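Local structure of diaphanous protein (Entamoeba histolytica, 4DVG) at residues E86-F91 against C134-R139. The protein probably binds a Rho-family GTPase through its diaphanous-type GTPase-binding and FH3 region, as diaphanous formins do in controlling actin filament assembly. Numbering follows the deposited sequence.
Sequences EMVVVF and CCEVLR
V88 and V137 mark the point where two helices running in nearly the same direction come closest, with their CA atoms 5.2 Å apart. The axes of 86-91 and 134-139 approach to 8.9 Å, and their N-to-C directions differ by 19°. So shallow a crossing keeps one turn of each helix beside the other, and the pair illustrates how parallel helices can be joined by apolar side chains, with no hydrogen bond passing between the segments.

V137 is central to this small interface, and its two methyls divide the work. CG2 meets V88 CG2 at 3.5 Å and reaches M87 CB at 4.1 Å, while CG1, set anti to the backbone N (chi1 173°), lies 3.8 Å from F91 CD2. M87 and F91, one turn apart, thus receive different branches of the same valine. F91 meets its methyl obliquely, at the CD2 and CE2 side of the ring. M87, present as selenomethionine, contributes its CB rather than its selenium to this meeting.

Beside these apolar contacts, E136 uses its aliphatic portion: CG packs 3.7 Å from V88 CG2, and the chain crosses the valine at roughly a right angle. Its CG, also anti to the backbone N, starts an extended chain that carries the carboxylate of this partly exposed residue past V88 CG1.

In the all-helical GTPase-binding region, whose fold in relatives is an armadillo-like superhelix, helix 127-141 is sandwiched: C134 and L138 point away from 86-91 and pack on Y115 of helix 108-120. F91 also stands edge-to-face with F102, whereas E86, V89 and V90 of helix 83-93 meet polar side chains of another protein chain, presumably the GTPase partner.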
ATOM      1  N   GLU B  86     -10.160   9.744   2.133  1.00 63.98           N
ATOM      2  CA  GLU B  86     -11.080   8.632   2.225  1.00 59.81           C
ATOM      3  C   GLU B  86     -10.702   7.620   1.159  1.00 57.75           C
ATOM      4  O   GLU B  86     -10.776   6.409   1.377  1.00 56.28           O
ATOM      5  CB  GLU B  86     -12.515   9.115   2.052  1.00 63.03           C
ATOM      6  CG  GLU B  86     -13.550   8.256   2.775  1.00 74.33           C
ATOM      7  CD  GLU B  86     -13.395   8.287   4.292  1.00 79.78           C
ATOM      8  OE1 GLU B  86     -12.557   9.082   4.797  1.00 77.49           O
ATOM      9  OE2 GLU B  86     -14.119   7.518   4.971  1.00 79.77           O
HETATM   10  N   MSE B  87     -10.262   8.134   0.012  1.00 53.54           N
HETATM   11  CA  MSE B  87      -9.872   7.289  -1.107  1.00 54.70           C
HETATM   12  C   MSE B  87      -8.634   6.461  -0.796  1.00 54.32           C
HETATM   13  O   MSE B  87      -8.479   5.345  -1.306  1.00 53.01           O
HETATM   14  CB  MSE B  87      -9.638   8.127  -2.345  1.00 54.95           C
HETATM   15  CG  MSE B  87     -10.919   8.649  -2.951  1.00 62.87           C
HETATM   16 SE   MSE B  87     -10.634   9.316  -4.750  1.00 86.83          SE
HETATM   17  CE  MSE B  87     -10.068  11.124  -4.344  1.00 67.42           C
ATOM     18  N   VAL B  88      -7.765   7.000   0.051  1.00 46.88           N
ATOM     19  CA  VAL B  88      -6.604   6.250   0.484  1.00 49.56           C
ATOM     20  C   VAL B  88      -7.089   4.999   1.209  1.00 59.61           C
ATOM     21  O   VAL B  88      -6.731   3.877   0.830  1.00 62.92           O
ATOM     22  CB  VAL B  88      -5.658   7.118   1.314  1.00 48.81           C
ATOM     23  CG1 VAL B  88      -4.612   6.275   2.068  1.00 44.95           C
ATOM     24  CG2 VAL B  88      -4.982   8.124   0.393  1.00 48.03           C
ATOM     25  N   VAL B  89      -7.951   5.191   2.203  1.00 54.54           N
ATOM     26  CA  VAL B  89      -8.533   4.069   2.917  1.00 56.39           C
ATOM     27  C   VAL B  89      -9.194   3.087   1.940  1.00 54.14           C
ATOM     28  O   VAL B  89      -8.919   1.892   1.949  1.00 54.98           O
ATOM     29  CB  VAL B  89      -9.559   4.531   3.992  1.00 49.16           C
ATOM     30  CG1 VAL B  89     -10.209   3.338   4.672  1.00 51.42           C
ATOM     31  CG2 VAL B  89      -8.888   5.409   5.032  1.00 50.94           C
ATOM     32  N   VAL B  90     -10.067   3.600   1.092  1.00 60.06           N
ATOM     33  CA  VAL B  90     -10.853   2.730   0.228  1.00 55.24           C
ATOM     34  C   VAL B  90      -9.986   1.884  -0.716  1.00 53.83           C
ATOM     35  O   VAL B  90     -10.074   0.666  -0.689  1.00 58.93           O
ATOM     36  CB  VAL B  90     -11.923   3.526  -0.527  1.00 49.99           C
ATOM     37  CG1 VAL B  90     -12.583   2.670  -1.559  1.00 52.12           C
ATOM     38  CG2 VAL B  90     -12.944   4.050   0.458  1.00 55.08           C
ATOM     39  N   PHE B  91      -9.116   2.522  -1.504  1.00 51.36           N
ATOM     40  CA  PHE B  91      -8.302   1.798  -2.485  1.00 49.28           C
ATOM     41  C   PHE B  91      -7.262   0.844  -1.896  1.00 56.01           C
ATOM     42  O   PHE B  91      -6.967  -0.204  -2.479  1.00 65.13           O
ATOM     43  CB  PHE B  91      -7.653   2.759  -3.477  1.00 38.59           C
ATOM     44  CG  PHE B  91      -8.628   3.366  -4.445  1.00 43.09           C
ATOM     45  CD1 PHE B  91      -9.321   2.559  -5.342  1.00 46.84           C
ATOM     46  CD2 PHE B  91      -8.854   4.739  -4.465  1.00 46.55           C
ATOM     47  CE1 PHE B  91     -10.225   3.111  -6.257  1.00 56.31           C
ATOM     48  CE2 PHE B  91      -9.754   5.296  -5.362  1.00 54.45           C
ATOM     49  CZ  PHE B  91     -10.446   4.479  -6.269  1.00 53.26           C
ATOM     50  N   CYS B 134      -2.494  12.350  -3.629  1.00 49.46           N
ATOM     51  CA  CYS B 134      -2.676  11.889  -5.001  1.00 56.26           C
ATOM     52  C   CYS B 134      -1.763  10.719  -5.359  1.00 51.07           C
ATOM     53  O   CYS B 134      -2.222   9.716  -5.899  1.00 53.17           O
ATOM     54  CB  CYS B 134      -2.432  13.028  -5.984  1.00 57.73           C
ATOM     55  SG  CYS B 134      -3.906  13.871  -6.470  1.00 84.40           S
ATOM     56  N   CYS B 135      -0.474  10.857  -5.073  1.00 38.10           N
ATOM     57  CA  CYS B 135       0.460   9.792  -5.378  1.00 41.89           C
ATOM     58  C   CYS B 135       0.066   8.565  -4.623  1.00 48.51           C
ATOM     59  O   CYS B 135       0.157   7.442  -5.148  1.00 53.47           O
ATOM     60  CB  CYS B 135       1.884  10.177  -4.982  1.00 42.69           C
ATOM     61  SG  CYS B 135       2.533  11.494  -6.010  1.00 56.73           S
ATOM     62  N   GLU B 136      -0.362   8.792  -3.381  1.00 45.39           N
ATOM     63  CA  GLU B 136      -0.691   7.723  -2.461  1.00 48.22           C
ATOM     64  C   GLU B 136      -1.911   6.975  -3.008  1.00 47.44           C
ATOM     65  O   GLU B 136      -1.925   5.742  -3.066  1.00 51.74           O
ATOM     66  CB  GLU B 136      -0.900   8.284  -1.054  1.00 49.32           C
ATOM     67  CG  GLU B 136      -1.407   7.293  -0.036  1.00 52.79           C
ATOM     68  CD  GLU B 136      -0.946   7.604   1.396  1.00 61.59           C
ATOM     69  OE1 GLU B 136      -0.639   6.642   2.142  1.00 61.25           O
ATOM     70  OE2 GLU B 136      -0.880   8.801   1.770  0.51 63.86           O
ATOM     71  N   VAL B 137      -2.901   7.728  -3.473  1.00 40.23           N
ATOM     72  CA  VAL B 137      -4.107   7.128  -4.025  1.00 43.48           C
ATOM     73  C   VAL B 137      -3.816   6.397  -5.333  1.00 48.82           C
ATOM     74  O   VAL B 137      -4.295   5.286  -5.537  1.00 52.00           O
ATOM     75  CB  VAL B 137      -5.182   8.173  -4.279  1.00 42.87           C
ATOM     76  CG1 VAL B 137      -6.389   7.558  -5.024  1.00 41.77           C
ATOM     77  CG2 VAL B 137      -5.597   8.799  -2.976  1.00 46.08           C
ATOM     78  N   LEU B 138      -3.031   7.019  -6.212  1.00 46.97           N
ATOM     79  CA  LEU B 138      -2.682   6.400  -7.493  1.00 45.87           C
ATOM     80  C   LEU B 138      -1.942   5.084  -7.258  1.00 44.89           C
ATOM     81  O   LEU B 138      -2.184   4.081  -7.935  1.00 46.34           O
ATOM     82  CB  LEU B 138      -1.864   7.358  -8.381  1.00 38.14           C
ATOM     83  CG  LEU B 138      -2.747   8.439  -9.019  1.00 39.95           C
ATOM     84  CD1 LEU B 138      -1.970   9.664  -9.549  1.00 41.83           C
ATOM     85  CD2 LEU B 138      -3.626   7.850 -10.082  1.00 36.96           C
ATOM     86  N   ARG B 139      -1.064   5.098  -6.266  1.00 36.57           N
ATOM     87  CA  ARG B 139      -0.265   3.928  -5.925  1.00 37.54           C
ATOM     88  C   ARG B 139      -1.154   2.730  -5.586  1.00 46.28           C
ATOM     89  O   ARG B 139      -0.743   1.588  -5.779  1.00 56.89           O
ATOM     90  CB  ARG B 139       0.689   4.275  -4.783  1.00 35.29           C
ATOM     91  CG  ARG B 139       1.068   3.114  -3.900  1.00 52.63           C
ATOM     92  CD  ARG B 139       1.508   3.615  -2.540  1.00 61.91           C
ATOM     93  NE  ARG B 139       2.491   2.734  -1.923  1.00 82.34           N
ATOM     94  CZ  ARG B 139       2.184   1.605  -1.296  1.00 98.30           C
ATOM     95  NH1 ARG B 139       0.922   1.226  -1.213  1.00104.21           N
ATOM     96  NH2 ARG B 139       3.132   0.850  -0.754  1.00104.30           N
TER